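Local coordinates for protein computational Design of Enzyme (Synthetic construct, PDB 3TP4) that probably carries a designed, activated serine-containing catalytic triad on a TIM-barrel scaffold of the glycosyl hydrolase family 26 type, at residues A95-I98 with R99-D102; E195-R198 with F199-Y203; G259-A262 with D263-I267; A268-A271 with D272-K276. All blocks are in the same frame, centred on the assembly; numbering follows the deposited sequence.

Contact 1 (A95-I98 with R99-D102)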
ATOM      1  N   ALA A  95     -17.110   4.884  -3.778  1.00 33.93           N
ATOM      2  CA  ALA A  95     -17.264   5.789  -2.648  1.00 34.06           C
ATOM      3  C   ALA A  95     -18.446   5.414  -1.774  1.00 34.27           C
ATOM      4  O   ALA A  95     -18.389   5.556  -0.553  1.00 36.91           O
ATOM      5  CB  ALA A  95     -17.398   7.233  -3.125  1.00 36.06           C
ATOM      6  N   ASP A  96     -19.529   4.967  -2.403  1.00 35.94           N
ATOM      7  CA  ASP A  96     -20.729   4.585  -1.663  1.00 39.56           C
ATOM      8  C   ASP A  96     -20.460   3.377  -0.755  1.00 35.18           C
ATOM      9  O   ASP A  96     -20.867   3.351   0.408  1.00 37.13           O
ATOM     10  CB  ASP A  96     -21.870   4.267  -2.631  1.00 35.87           C
ATOM     11  CG  ASP A  96     -23.143   3.839  -1.916  1.00 40.17           C
ATOM     12  OD1 ASP A  96     -23.638   4.614  -1.071  1.00 37.47           O
ATOM     13  OD2 ASP A  96     -23.632   2.720  -2.186  1.00 40.67           O
ATOM     14  N   TYR A  97     -19.773   2.383  -1.297  1.00 36.65           N
ATOM     15  CA  TYR A  97     -19.437   1.184  -0.536  1.00 33.21           C
ATOM     16  C   TYR A  97     -18.450   1.483   0.593  1.00 36.01           C
ATOM     17  O   TYR A  97     -18.497   0.841   1.644  1.00 31.46           O
ATOM     18  CB  TYR A  97     -18.879   0.113  -1.467  1.00 29.65           C
ATOM     19  CG  TYR A  97     -19.940  -0.697  -2.182  1.00 39.02           C
ATOM     20  CD1 TYR A  97     -21.109  -0.101  -2.652  1.00 40.15           C
ATOM     21  CD2 TYR A  97     -19.767  -2.058  -2.399  1.00 40.09           C
ATOM     22  CE1 TYR A  97     -22.074  -0.845  -3.313  1.00 38.88           C
ATOM     23  CE2 TYR A  97     -20.719  -2.806  -3.049  1.00 43.02           C
ATOM     24  CZ  TYR A  97     -21.871  -2.198  -3.507  1.00 40.81           C
ATOM     25  OH  TYR A  97     -22.813  -2.960  -4.156  1.00 38.00           O
ATOM     26  N   ILE A  98     -17.562   2.452   0.376  1.00 31.93           N
ATOM     27  CA  ILE A  98     -16.623   2.886   1.414  1.00 32.45           C
ATOM     28  C   ILE A  98     -17.385   3.591   2.525  1.00 35.44           C
ATOM     29  O   ILE A  98     -17.103   3.400   3.711  1.00 36.00           O
ATOM     30  CB  ILE A  98     -15.528   3.838   0.847  1.00 33.06           C
ATOM     31  CG1 ILE A  98     -14.444   3.038   0.121  1.00 31.96           C
ATOM     32  CG2 ILE A  98     -14.897   4.678   1.960  1.00 25.76           C
ATOM     33  CD1 ILE A  98     -13.468   3.902  -0.683  1.00 34.66           C
ATOM     34  N   ARG A  99     -18.361   4.411   2.137  1.00 35.21           N
ATOM     35  CA  ARG A  99     -19.208   5.103   3.111  1.00 27.16           C
ATOM     36  C   ARG A  99     -19.998   4.100   3.961  1.00 29.24           C
ATOM     37  O   ARG A  99     -20.111   4.243   5.185  1.00 34.79           O
ATOM     38  CB  ARG A  99     -20.169   6.063   2.391  1.00 34.96           C
ATOM     39  CG  ARG A  99     -19.544   7.405   2.014  1.00 39.83           C
ATOM     40  CD  ARG A  99     -20.334   8.151   0.926  1.00 48.96           C
ATOM     41  NE  ARG A  99     -21.780   8.063   1.122  1.00 51.53           N
ATOM     42  CZ  ARG A  99     -22.451   8.729   2.056  1.00 53.01           C
ATOM     43  NH1 ARG A  99     -21.810   9.548   2.885  1.00 45.47           N
ATOM     44  NH2 ARG A  99     -23.769   8.578   2.162  1.00 56.47           N
ATOM     45  N   LYS A 100     -20.546   3.089   3.296  1.00 31.22           N
ATOM     46  CA  LYS A 100     -21.316   2.048   3.966  1.00 38.17           C
ATOM     47  C   LYS A 100     -20.452   1.289   4.969  1.00 33.60           C
ATOM     48  O   LYS A 100     -20.915   0.929   6.058  1.00 31.20           O
ATOM     49  CB  LYS A 100     -21.910   1.088   2.935  1.00 31.69           C
ATOM     50  CG  LYS A 100     -23.179   1.636   2.264  1.00 32.45           C
ATOM     51  CD  LYS A 100     -23.571   0.845   1.028  1.00 27.50           C
ATOM     52  CE  LYS A 100     -24.966   1.295   0.503  1.00 38.19           C
ATOM     53  NZ  LYS A 100     -25.159   0.933  -0.935  1.00 36.63           N
ATOM     54  N   ALA A 101     -19.192   1.063   4.602  1.00 27.88           N
ATOM     55  CA  ALA A 101     -18.286   0.319   5.463  1.00 28.71           C
ATOM     56  C   ALA A 101     -17.958   1.170   6.672  1.00 31.10           C
ATOM     57  O   ALA A 101     -17.914   0.681   7.801  1.00 31.96           O
ATOM     58  CB  ALA A 101     -17.013  -0.049   4.704  1.00 30.16           C
ATOM     59  N   ASP A 102     -17.722   2.457   6.431  1.00 28.36           N
ATOM     60  CA  ASP A 102     -17.455   3.382   7.514  1.00 29.28           C
ATOM     61  C   ASP A 102     -18.663   3.416   8.449  1.00 33.88           C
ATOM     62  O   ASP A 102     -18.510   3.451   9.666  1.00 33.40           O
ATOM     63  CB  ASP A 102     -17.183   4.795   6.973  1.00 29.35           C
ATOM     64  CG  ASP A 102     -16.999   5.815   8.084  1.00 38.93           C
ATOM     65  OD1 ASP A 102     -15.943   5.799   8.751  1.00 39.92           O
ATOM     66  OD2 ASP A 102     -17.909   6.640   8.292  1.00 41.79           O
TER
HETATM   67  O   HOH W   1     -24.027   5.329   1.333  1.00 53.07           O

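Contact 2 (E195-R198 with F199-Y203)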
ATOM      1  N   GLU A 195      11.055   5.380  -7.082  1.00 23.90           N
ATOM      2  CA  GLU A 195      10.650   6.658  -7.652  1.00 24.78           C
ATOM      3  C   GLU A 195       9.177   6.643  -8.039  1.00 27.34           C
ATOM      4  O   GLU A 195       8.505   7.666  -7.934  1.00 23.92           O
ATOM      5  CB  GLU A 195      11.532   7.075  -8.838  1.00 25.32           C
ATOM      6  CG  GLU A 195      12.978   7.328  -8.440  1.00 25.82           C
ATOM      7  CD  GLU A 195      13.111   8.309  -7.271  1.00 27.70           C
ATOM      8  OE1 GLU A 195      12.333   9.286  -7.193  1.00 25.63           O
ATOM      9  OE2 GLU A 195      14.002   8.097  -6.432  1.00 26.89           O
ATOM     10  N   LEU A 196       8.669   5.483  -8.467  1.00 22.76           N
ATOM     11  CA  LEU A 196       7.250   5.367  -8.806  1.00 25.54           C
ATOM     12  C   LEU A 196       6.402   5.594  -7.556  1.00 26.32           C
ATOM     13  O   LEU A 196       5.430   6.348  -7.579  1.00 25.56           O
ATOM     14  CB  LEU A 196       6.924   3.982  -9.400  1.00 25.00           C
ATOM     15  CG  LEU A 196       5.442   3.575  -9.445  1.00 27.47           C
ATOM     16  CD1 LEU A 196       4.629   4.522 -10.308  1.00 26.89           C
ATOM     17  CD2 LEU A 196       5.244   2.116  -9.922  1.00 26.81           C
ATOM     18  N   TYR A 197       6.773   4.924  -6.468  1.00 24.38           N
ATOM     19  CA  TYR A 197       6.017   5.035  -5.222  1.00 20.51           C
ATOM     20  C   TYR A 197       6.076   6.486  -4.728  1.00 20.29           C
ATOM     21  O   TYR A 197       5.056   7.057  -4.321  1.00 23.81           O
ATOM     22  CB  TYR A 197       6.586   4.081  -4.162  1.00 21.18           C
ATOM     23  CG  TYR A 197       5.715   3.918  -2.927  1.00 21.69           C
ATOM     24  CD1 TYR A 197       5.646   4.918  -1.959  1.00 23.53           C
ATOM     25  CD2 TYR A 197       4.984   2.750  -2.716  1.00 24.54           C
ATOM     26  CE1 TYR A 197       4.848   4.770  -0.816  1.00 22.14           C
ATOM     27  CE2 TYR A 197       4.187   2.591  -1.580  1.00 24.04           C
ATOM     28  CZ  TYR A 197       4.124   3.605  -0.638  1.00 25.11           C
ATOM     29  OH  TYR A 197       3.325   3.451   0.477  1.00 31.60           O
ATOM     30  N   ARG A 198       7.273   7.070  -4.757  1.00 21.74           N
ATOM     31  CA  ARG A 198       7.482   8.432  -4.235  1.00 26.10           C
ATOM     32  C   ARG A 198       6.680   9.454  -5.037  1.00 27.35           C
ATOM     33  O   ARG A 198       6.006  10.312  -4.464  1.00 26.76           O
ATOM     34  CB  ARG A 198       8.973   8.796  -4.214  1.00 25.22           C
ATOM     35  CG  ARG A 198       9.779   8.023  -3.146  1.00 27.19           C
ATOM     36  CD  ARG A 198      11.268   8.027  -3.445  1.00 25.61           C
ATOM     37  NE  ARG A 198      12.027   7.240  -2.475  1.00 23.86           N
ATOM     38  CZ  ARG A 198      13.308   6.898  -2.629  1.00 27.24           C
ATOM     39  NH1 ARG A 198      13.978   7.260  -3.714  1.00 26.19           N
ATOM     40  NH2 ARG A 198      13.920   6.187  -1.697  1.00 28.31           N
ATOM     41  N   PHE A 199       6.755   9.361  -6.364  1.00 27.76           N
ATOM     42  CA  PHE A 199       5.929  10.212  -7.219  1.00 28.61           C
ATOM     43  C   PHE A 199       4.455  10.038  -6.917  1.00 27.42           C
ATOM     44  O   PHE A 199       3.708  11.003  -6.864  1.00 23.84           O
ATOM     45  CB  PHE A 199       6.151   9.912  -8.699  1.00 28.00           C
ATOM     46  CG  PHE A 199       5.219  10.665  -9.607  1.00 26.52           C
ATOM     47  CD1 PHE A 199       5.421  12.015  -9.861  1.00 27.38           C
ATOM     48  CD2 PHE A 199       4.136  10.028 -10.202  1.00 26.03           C
ATOM     49  CE1 PHE A 199       4.566  12.716 -10.692  1.00 29.35           C
ATOM     50  CE2 PHE A 199       3.277  10.719 -11.043  1.00 23.87           C
ATOM     51  CZ  PHE A 199       3.485  12.068 -11.279  1.00 28.20           C
ATOM     52  N   THR A 200       4.024   8.793  -6.748  1.00 26.86           N
ATOM     53  CA  THR A 200       2.621   8.532  -6.462  1.00 27.65           C
ATOM     54  C   THR A 200       2.179   9.304  -5.218  1.00 30.43           C
ATOM     55  O   THR A 200       1.100   9.932  -5.196  1.00 22.44           O
ATOM     56  CB  THR A 200       2.369   7.026  -6.258  1.00 29.15           C
ATOM     57  OG1 THR A 200       2.563   6.333  -7.499  1.00 25.03           O
ATOM     58  CG2 THR A 200       0.950   6.768  -5.757  1.00 28.79           C
ATOM     59  N   VAL A 201       3.008   9.247  -4.179  1.00 20.53           N
ATOM     60  CA  VAL A 201       2.683   9.910  -2.922  1.00 22.41           C
ATOM     61  C   VAL A 201       2.679  11.423  -3.111  1.00 23.87           C
ATOM     62  O   VAL A 201       1.782  12.122  -2.650  1.00 23.39           O
ATOM     63  CB  VAL A 201       3.682   9.561  -1.813  1.00 25.58           C
ATOM     64  CG1 VAL A 201       3.499  10.512  -0.645  1.00 29.29           C
ATOM     65  CG2 VAL A 201       3.493   8.113  -1.343  1.00 26.63           C
ATOM     66  N   GLU A 202       3.691  11.922  -3.807  1.00 25.25           N
ATOM     67  CA  GLU A 202       3.842  13.357  -4.010  1.00 25.42           C
ATOM     68  C   GLU A 202       2.739  13.918  -4.918  1.00 27.77           C
ATOM     69  O   GLU A 202       2.156  14.965  -4.630  1.00 27.34           O
ATOM     70  CB  GLU A 202       5.248  13.653  -4.556  1.00 21.16           C
ATOM     71  CG  GLU A 202       6.318  13.466  -3.474  1.00 21.43           C
ATOM     72  CD  GLU A 202       7.706  13.176  -4.012  1.00 29.67           C
ATOM     73  OE1 GLU A 202       7.864  13.019  -5.247  1.00 27.00           O
ATOM     74  OE2 GLU A 202       8.644  13.111  -3.183  1.00 25.94           O
ATOM     75  N   TYR A 203       2.431  13.212  -5.999  1.00 24.30           N
ATOM     76  CA  TYR A 203       1.347  13.652  -6.877  1.00 26.10           C
ATOM     77  C   TYR A 203       0.023  13.729  -6.105  1.00 29.33           C
ATOM     78  O   TYR A 203      -0.644  14.760  -6.113  1.00 29.36           O
ATOM     79  CB  TYR A 203       1.206  12.759  -8.115  1.00 20.62           C
ATOM     80  CG  TYR A 203       0.219  13.320  -9.126  1.00 31.47           C
ATOM     81  CD1 TYR A 203       0.581  14.367  -9.958  1.00 33.82           C
ATOM     82  CD2 TYR A 203      -1.078  12.822  -9.225  1.00 30.34           C
ATOM     83  CE1 TYR A 203      -0.307  14.899 -10.882  1.00 30.63           C
ATOM     84  CE2 TYR A 203      -1.983  13.343 -10.150  1.00 34.89           C
ATOM     85  CZ  TYR A 203      -1.581  14.394 -10.975  1.00 36.59           C
ATOM     86  OH  TYR A 203      -2.440  14.945 -11.902  1.00 33.33           O
TER

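Contact 3 (G259-A262 with D263-I267)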
ATOM      1  N   GLY A 259       8.292 -19.819   9.710  1.00 28.37           N
ATOM      2  CA  GLY A 259       8.703 -18.790   8.766  1.00 31.22           C
ATOM      3  C   GLY A 259       7.815 -17.553   8.836  1.00 27.40           C
ATOM      4  O   GLY A 259       8.286 -16.418   8.743  1.00 28.83           O
ATOM      5  N   LEU A 260       6.517 -17.771   8.998  1.00 27.68           N
ATOM      6  CA  LEU A 260       5.582 -16.661   9.093  1.00 28.20           C
ATOM      7  C   LEU A 260       5.888 -15.811  10.329  1.00 25.37           C
ATOM      8  O   LEU A 260       5.948 -14.576  10.262  1.00 24.00           O
ATOM      9  CB  LEU A 260       4.152 -17.197   9.167  1.00 27.40           C
ATOM     10  CG  LEU A 260       3.107 -16.098   9.293  1.00 27.63           C
ATOM     11  CD1 LEU A 260       3.222 -15.130   8.111  1.00 22.01           C
ATOM     12  CD2 LEU A 260       1.719 -16.702   9.373  1.00 26.80           C
ATOM     13  N   VAL A 261       6.085 -16.484  11.460  1.00 26.27           N
ATOM     14  CA  VAL A 261       6.374 -15.794  12.715  1.00 22.53           C
ATOM     15  C   VAL A 261       7.650 -14.964  12.638  1.00 27.13           C
ATOM     16  O   VAL A 261       7.680 -13.831  13.116  1.00 29.07           O
ATOM     17  CB  VAL A 261       6.419 -16.780  13.898  1.00 28.61           C
ATOM     18  CG1 VAL A 261       7.054 -16.132  15.116  1.00 25.76           C
ATOM     19  CG2 VAL A 261       5.013 -17.283  14.205  1.00 27.63           C
ATOM     20  N   ALA A 262       8.698 -15.507  12.018  1.00 27.20           N
ATOM     21  CA  ALA A 262       9.939 -14.740  11.839  1.00 27.07           C
ATOM     22  C   ALA A 262       9.710 -13.438  11.053  1.00 23.90           C
ATOM     23  O   ALA A 262      10.207 -12.375  11.434  1.00 25.48           O
ATOM     24  CB  ALA A 262      11.008 -15.595  11.158  1.00 27.66           C
ATOM     25  N   ASP A 263       8.961 -13.523   9.957  1.00 25.05           N
ATOM     26  CA  ASP A 263       8.634 -12.335   9.172  1.00 23.64           C
ATOM     27  C   ASP A 263       7.734 -11.362   9.931  1.00 24.70           C
ATOM     28  O   ASP A 263       7.917 -10.151   9.849  1.00 24.23           O
ATOM     29  CB  ASP A 263       7.952 -12.712   7.853  1.00 19.39           C
ATOM     30  CG  ASP A 263       8.938 -13.226   6.805  1.00 28.06           C
ATOM     31  OD1 ASP A 263      10.159 -13.143   7.038  1.00 28.94           O
ATOM     32  OD2 ASP A 263       8.476 -13.698   5.745  1.00 27.40           O
ATOM     33  N   LEU A 264       6.743 -11.885  10.647  1.00 23.74           N
ATOM     34  CA  LEU A 264       5.861 -11.002  11.407  1.00 22.23           C
ATOM     35  C   LEU A 264       6.623 -10.291  12.523  1.00 24.90           C
ATOM     36  O   LEU A 264       6.373  -9.114  12.805  1.00 24.07           O
ATOM     37  CB  LEU A 264       4.617 -11.756  11.928  1.00 21.45           C
ATOM     38  CG  LEU A 264       3.568 -12.128  10.866  1.00 25.24           C
ATOM     39  CD1 LEU A 264       2.468 -13.024  11.430  1.00 26.46           C
ATOM     40  CD2 LEU A 264       2.939 -10.882  10.227  1.00 27.84           C
ATOM     41  N   ARG A 265       7.565 -10.991  13.149  1.00 25.59           N
ATOM     42  CA  ARG A 265       8.410 -10.357  14.153  1.00 25.51           C
ATOM     43  C   ARG A 265       9.206  -9.252  13.500  1.00 25.49           C
ATOM     44  O   ARG A 265       9.310  -8.145  14.024  1.00 25.53           O
ATOM     45  CB  ARG A 265       9.394 -11.349  14.775  1.00 26.74           C
ATOM     46  CG  ARG A 265       8.786 -12.314  15.783  1.00 30.38           C
ATOM     47  CD  ARG A 265       9.869 -13.231  16.358  1.00 34.32           C
ATOM     48  NE  ARG A 265      10.913 -12.476  17.040  1.00 34.24           N
ATOM     49  CZ  ARG A 265      10.936 -12.257  18.352  1.00 39.93           C
ATOM     50  NH1 ARG A 265       9.967 -12.735  19.118  1.00 36.70           N
ATOM     51  NH2 ARG A 265      11.929 -11.568  18.905  1.00 42.02           N
HETATM   52  N   MSE A 266       9.796  -9.578  12.357  1.00 27.54           N
HETATM   53  CA  MSE A 266      10.642  -8.628  11.655  1.00 24.26           C
HETATM   54  C   MSE A 266       9.914  -7.338  11.310  1.00 22.43           C
HETATM   55  O   MSE A 266      10.419  -6.244  11.578  1.00 26.68           O
HETATM   56  CB  MSE A 266      11.177  -9.258  10.373  1.00 22.89           C
HETATM   57  CG  MSE A 266      11.970  -8.297   9.531  1.00 27.24           C
HETATM   58 SE   MSE A 266      12.366  -9.123   7.814  1.00 54.17          SE
HETATM   59  CE  MSE A 266      10.556  -9.230   7.037  1.00 30.03           C
ATOM     60  N   ILE A 267       8.738  -7.439  10.694  1.00 22.52           N
ATOM     61  CA  ILE A 267       8.051  -6.211  10.317  1.00 24.28           C
ATOM     62  C   ILE A 267       7.634  -5.370  11.530  1.00 20.45           C
ATOM     63  O   ILE A 267       7.662  -4.147  11.466  1.00 25.46           O
ATOM     64  CB  ILE A 267       6.868  -6.435   9.340  1.00 23.69           C
ATOM     65  CG1 ILE A 267       5.685  -7.118  10.024  1.00 20.93           C
ATOM     66  CG2 ILE A 267       7.330  -7.220   8.096  1.00 20.51           C
ATOM     67  CD1 ILE A 267       4.439  -7.134   9.126  1.00 21.42           C
TER
HETATM   68  O   HOH W   2       9.868 -16.714   6.134  1.00 37.71           O

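Contact 4 (A268-A271 with D272-K276)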
ATOM      1  N   ALA A 268       7.230  -6.029  12.617  1.00 22.19           N
ATOM      2  CA  ALA A 268       6.870  -5.334  13.848  1.00 27.84           C
ATOM      3  C   ALA A 268       8.090  -4.600  14.407  1.00 23.72           C
ATOM      4  O   ALA A 268       7.978  -3.484  14.907  1.00 27.57           O
ATOM      5  CB  ALA A 268       6.337  -6.322  14.884  1.00 22.53           C
ATOM      6  N   GLU A 269       9.251  -5.250  14.325  1.00 24.84           N
ATOM      7  CA  GLU A 269      10.487  -4.670  14.841  1.00 30.48           C
ATOM      8  C   GLU A 269      10.875  -3.451  14.024  1.00 32.70           C
ATOM      9  O   GLU A 269      11.252  -2.416  14.578  1.00 27.99           O
ATOM     10  CB  GLU A 269      11.615  -5.698  14.804  1.00 26.97           C
ATOM     11  CG  GLU A 269      11.557  -6.728  15.921  1.00 29.07           C
ATOM     12  CD  GLU A 269      12.573  -7.848  15.737  1.00 41.20           C
ATOM     13  OE1 GLU A 269      13.365  -7.798  14.769  1.00 42.19           O
ATOM     14  OE2 GLU A 269      12.572  -8.783  16.560  1.00 40.99           O
ATOM     15  N   ILE A 270      10.778  -3.569  12.702  1.00 24.64           N
ATOM     16  CA  ILE A 270      11.111  -2.439  11.830  1.00 24.32           C
ATOM     17  C   ILE A 270      10.144  -1.280  12.063  1.00 25.66           C
ATOM     18  O   ILE A 270      10.553  -0.119  12.188  1.00 29.18           O
ATOM     19  CB  ILE A 270      11.113  -2.861  10.344  1.00 28.54           C
ATOM     20  CG1 ILE A 270      12.222  -3.890  10.099  1.00 25.13           C
ATOM     21  CG2 ILE A 270      11.299  -1.643   9.443  1.00 28.89           C
ATOM     22  CD1 ILE A 270      12.153  -4.569   8.746  1.00 27.14           C
ATOM     23  N   ALA A 271       8.853  -1.603  12.124  1.00 27.54           N
ATOM     24  CA  ALA A 271       7.842  -0.606  12.443  1.00 26.48           C
ATOM     25  C   ALA A 271       8.182   0.089  13.770  1.00 25.58           C
ATOM     26  O   ALA A 271       8.254   1.320  13.839  1.00 29.24           O
ATOM     27  CB  ALA A 271       6.437  -1.259  12.499  1.00 25.06           C
ATOM     28  N   ASP A 272       8.393  -0.697  14.818  1.00 27.24           N
ATOM     29  CA  ASP A 272       8.707  -0.124  16.134  1.00 26.47           C
ATOM     30  C   ASP A 272       9.912   0.811  16.086  1.00 31.07           C
ATOM     31  O   ASP A 272       9.889   1.890  16.675  1.00 32.61           O
ATOM     32  CB  ASP A 272       8.929  -1.218  17.177  1.00 26.83           C
ATOM     33  CG  ASP A 272       7.638  -1.915  17.574  1.00 32.86           C
ATOM     34  OD1 ASP A 272       6.546  -1.424  17.192  1.00 30.33           O
ATOM     35  OD2 ASP A 272       7.716  -2.950  18.266  1.00 32.32           O
ATOM     36  N   GLU A 273      10.964   0.406  15.381  1.00 29.27           N
ATOM     37  CA  GLU A 273      12.157   1.249  15.300  1.00 35.93           C
ATOM     38  C   GLU A 273      11.877   2.554  14.564  1.00 37.89           C
ATOM     39  O   GLU A 273      12.468   3.586  14.875  1.00 33.46           O
ATOM     40  CB  GLU A 273      13.301   0.492  14.636  1.00 33.24           C
ATOM     41  CG  GLU A 273      13.756  -0.688  15.466  1.00 40.90           C
ATOM     42  CD  GLU A 273      14.545  -1.698  14.663  1.00 48.79           C
ATOM     43  OE1 GLU A 273      14.942  -1.366  13.520  1.00 47.17           O
ATOM     44  OE2 GLU A 273      14.761  -2.821  15.176  1.00 49.43           O
ATOM     45  N   LYS A 274      10.955   2.522  13.607  1.00 23.47           N
ATOM     46  CA  LYS A 274      10.684   3.720  12.811  1.00 27.90           C
ATOM     47  C   LYS A 274       9.540   4.551  13.380  1.00 33.03           C
ATOM     48  O   LYS A 274       9.254   5.634  12.882  1.00 30.56           O
ATOM     49  CB  LYS A 274      10.405   3.353  11.346  1.00 27.27           C
ATOM     50  CG  LYS A 274      11.625   2.729  10.625  1.00 24.80           C
ATOM     51  CD  LYS A 274      11.263   2.239   9.228  1.00 28.49           C
ATOM     52  CE  LYS A 274      12.488   1.691   8.485  1.00 26.43           C
ATOM     53  NZ  LYS A 274      13.529   2.737   8.296  1.00 28.85           N
ATOM     54  N   GLY A 275       8.893   4.043  14.423  1.00 31.29           N
ATOM     55  CA  GLY A 275       7.720   4.696  14.979  1.00 29.68           C
ATOM     56  C   GLY A 275       6.546   4.597  14.018  1.00 30.61           C
ATOM     57  O   GLY A 275       5.714   5.495  13.943  1.00 34.25           O
ATOM     58  N   LYS A 276       6.497   3.502  13.265  1.00 28.35           N
ATOM     59  CA  LYS A 276       5.445   3.293  12.278  1.00 25.30           C
ATOM     60  C   LYS A 276       4.525   2.149  12.692  1.00 27.52           C
ATOM     61  O   LYS A 276       4.686   1.561  13.762  1.00 31.46           O
ATOM     62  CB  LYS A 276       6.060   3.006  10.899  1.00 23.19           C
ATOM     63  CG  LYS A 276       6.844   4.211  10.319  1.00 24.31           C
ATOM     64  CD  LYS A 276       7.374   3.915   8.916  1.00 25.11           C
ATOM     65  CE  LYS A 276       8.208   5.098   8.378  1.00 27.01           C
ATOM     66  NZ  LYS A 276       7.424   6.360   8.433  1.00 27.72           N
TER

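Contact 1 (A95-I98 with R99-D102)
D96 and K100 stand one turn apart on helix 87-104 and meet in a salt bridge, with K100 NZ 2.7 Å from D96 OD2. The ammonium arrives on the syn side of the carboxylate, 17° out of its plane. D96 holds CG anti to its backbone N (chi1 179°), which turns the carboxylate back toward the following turn, while the extended K100 chain comes back across it; K100 CE lies 3.3 Å from D96 OD2. K100 NZ also donates to the backbone O of D50, and a leucine in its place would probably leave the D96 carboxylate without its charged mate and the D50 carbonyl without this donor. This is the looser, partly exposed flank. Here D96 OD1 is 4.5 Å from R99 NE, too far for a salt bridge; a water bonded to D96 OD1 reaches R99 NH2 only weakly. R99 instead pairs with D161 and donates to the backbone O of R159. Its aliphatic stem still lies close to the backbone, CG being 3.4 Å from A95 O.

The inner flank is tightly packed and mainly apolar, with A95, Y97, I98 and A101 all buried. Alanines suit it because a methyl lets neighbouring elements come near: A95 packs on A157 and A101 on F67, while the bulkier I98 meets L154 and W69, and Y97 also touches W69. Such an amphipathic helix, with a mainly apolar inner face and a charged outer one, is typical of the beta-alpha-beta crossover, here from strand 66-70 to strand 107-113 of the TIM barrel.

Contact 2 (E195-R198 with F199-Y203)
T200 places OG1 anti to its own carbonyl carbon and beside its backbone N (chi1 -68°), and from there the hydroxyl turns back to donate to L196 O at 2.9 Å. Y197 takes the other course, its CG anti to the backbone N (chi1 -169°), and this sends the ring forward to cross V201, whose CG2 lies 3.6 Å from Y197 CE1.

L196 O is thus gripped twice by one residue: T200 N bonds to it at 2.9 Å, as a helix requires, and OG1 reaches it from the opposite face of the carbonyl plane. A threonine suits the place because its hydroxyl can satisfy itself on the preceding turn and still accept from W173 NE1 in the barrel strand beside it. L196 runs alongside T200, CD1 coming within 3.9 Å of OG1, and packs on W173 as well.

Charge is gathered on another face. R198 NH1 forms a salt bridge with E195 OE2 at 2.8 Å, the oxygen lying in the guanidinium plane but itself met from well above the carboxylate plane; R198 NE donates to P235 O. One oxygen of each glutamate bonds H376, on strand 374-379 of the C-terminal beta domain: E195 OE1 its ND1, E202 OE2 its NE2. The two carboxylates, with OE1 atoms 6.1 Å apart, thus lie on the two nitrogens of one imidazole. This is consistent with a doubly protonated, positively charged H376, which with R198 would offset the glutamates and make this face of the helix a buried polar junction between barrel and beta domain.

Contact 3 (G259-A262 with D263-I267)
L260 and L264, one turn apart on helix 254-274, make the apolar part of the contact: L264 CD1 rests 3.8 Å from L260 CG. L260 has CG anti to its backbone N (chi1 179°), which leans the branch forward to meet L264. On a more open flank V261 CG1 only grazes R265 CD, at 4.2 Å.

The backbone bonds are regular. L264 N to L260 O is 2.8 Å, whereas D263 N to G259 O is longer at 3.2 Å.

Polar links are partly through water: one water donates to G259 O at 3.1 Å and weakly to D263 OD2. The stronger partners of D263 lie outside, the backbone N atoms of G225 (to OD1) and F223 (to OD2). Aspartate suits this position, since its two oxygens can serve two loop amides at once. R265 lays CG against V261 O, 3.3 Å away, then bends at chi3 and forms a salt bridge with D310.

L260, D263 and L264 lie against L245 of strand 242-249, V261 and L264 touch A306 and I307 of helix 299-308, and the selenomethionine M266 packs on helix 227-230.

Contact 4 (A268-A271 with D272-K276)
A Schellman motif closes helix 254-274, and its key bond runs from K276 N back to A271 O, 2.9 Å long and nearly straight at 168°. A second, weak bond, G275 N to D272 O at 3.3 Å, completes the motif. G275 makes the reversal with a positive phi of 70°, a conformation that a residue without CB adopts easily. As the chain folds back, A271 CB comes within 3.6 Å of K276 O, a fit that suits a methyl.

I270 and K274 run side by side, CG2 of the isoleucine 3.7 Å from CE of the lysine, so the lysine's stem covers apolar surface before its ammonium reaches D237. K276 NZ instead donates to the carbonyls of D237 and V240.

D272 turns its CG beside its own backbone N (chi1 -72°), which lays the carboxylate over A268 O, with OD1 and OD2 each 3.4 Å from that oxygen. The carboxylate oxygens would probably repel this carbonyl, an effect that R28 and R315, both in salt bridges with D272 OD1, are likely to offset; an alanine at this position would probably strip both arginines of their shared counter-charge. E273 likewise runs its chain past E269 O, with CG 3.2 Å away, and its OE1 forms a salt bridge with R227.

A glycine of positive phi ending the helix is typical of the Schellman C-cap; here it turns the chain from helix 254-274 into strand 277-278 of the beta-alpha-beta unit.

All four contacts are short runs of about two turns within helices outside the barrel, contact 4 ending in a C-cap, and they follow one another along the chain in series. Contacts 3 and 4 are successive parts of helix 254-274, their centres 13 Å apart. Contact 2 comes within about 9 Å of contact 4, nearest atoms, yet none of their atoms touch. Contact 1 lies farther round, its centre 32 Å from that of contact 3. The probable Ser-His-Glu triad, S70, H37 and E320, is carried by strands of the inner sheet; contact 1 backs directly on strand 66-70, which ends in the serine. Contact 2 instead faces the C-terminal beta domain.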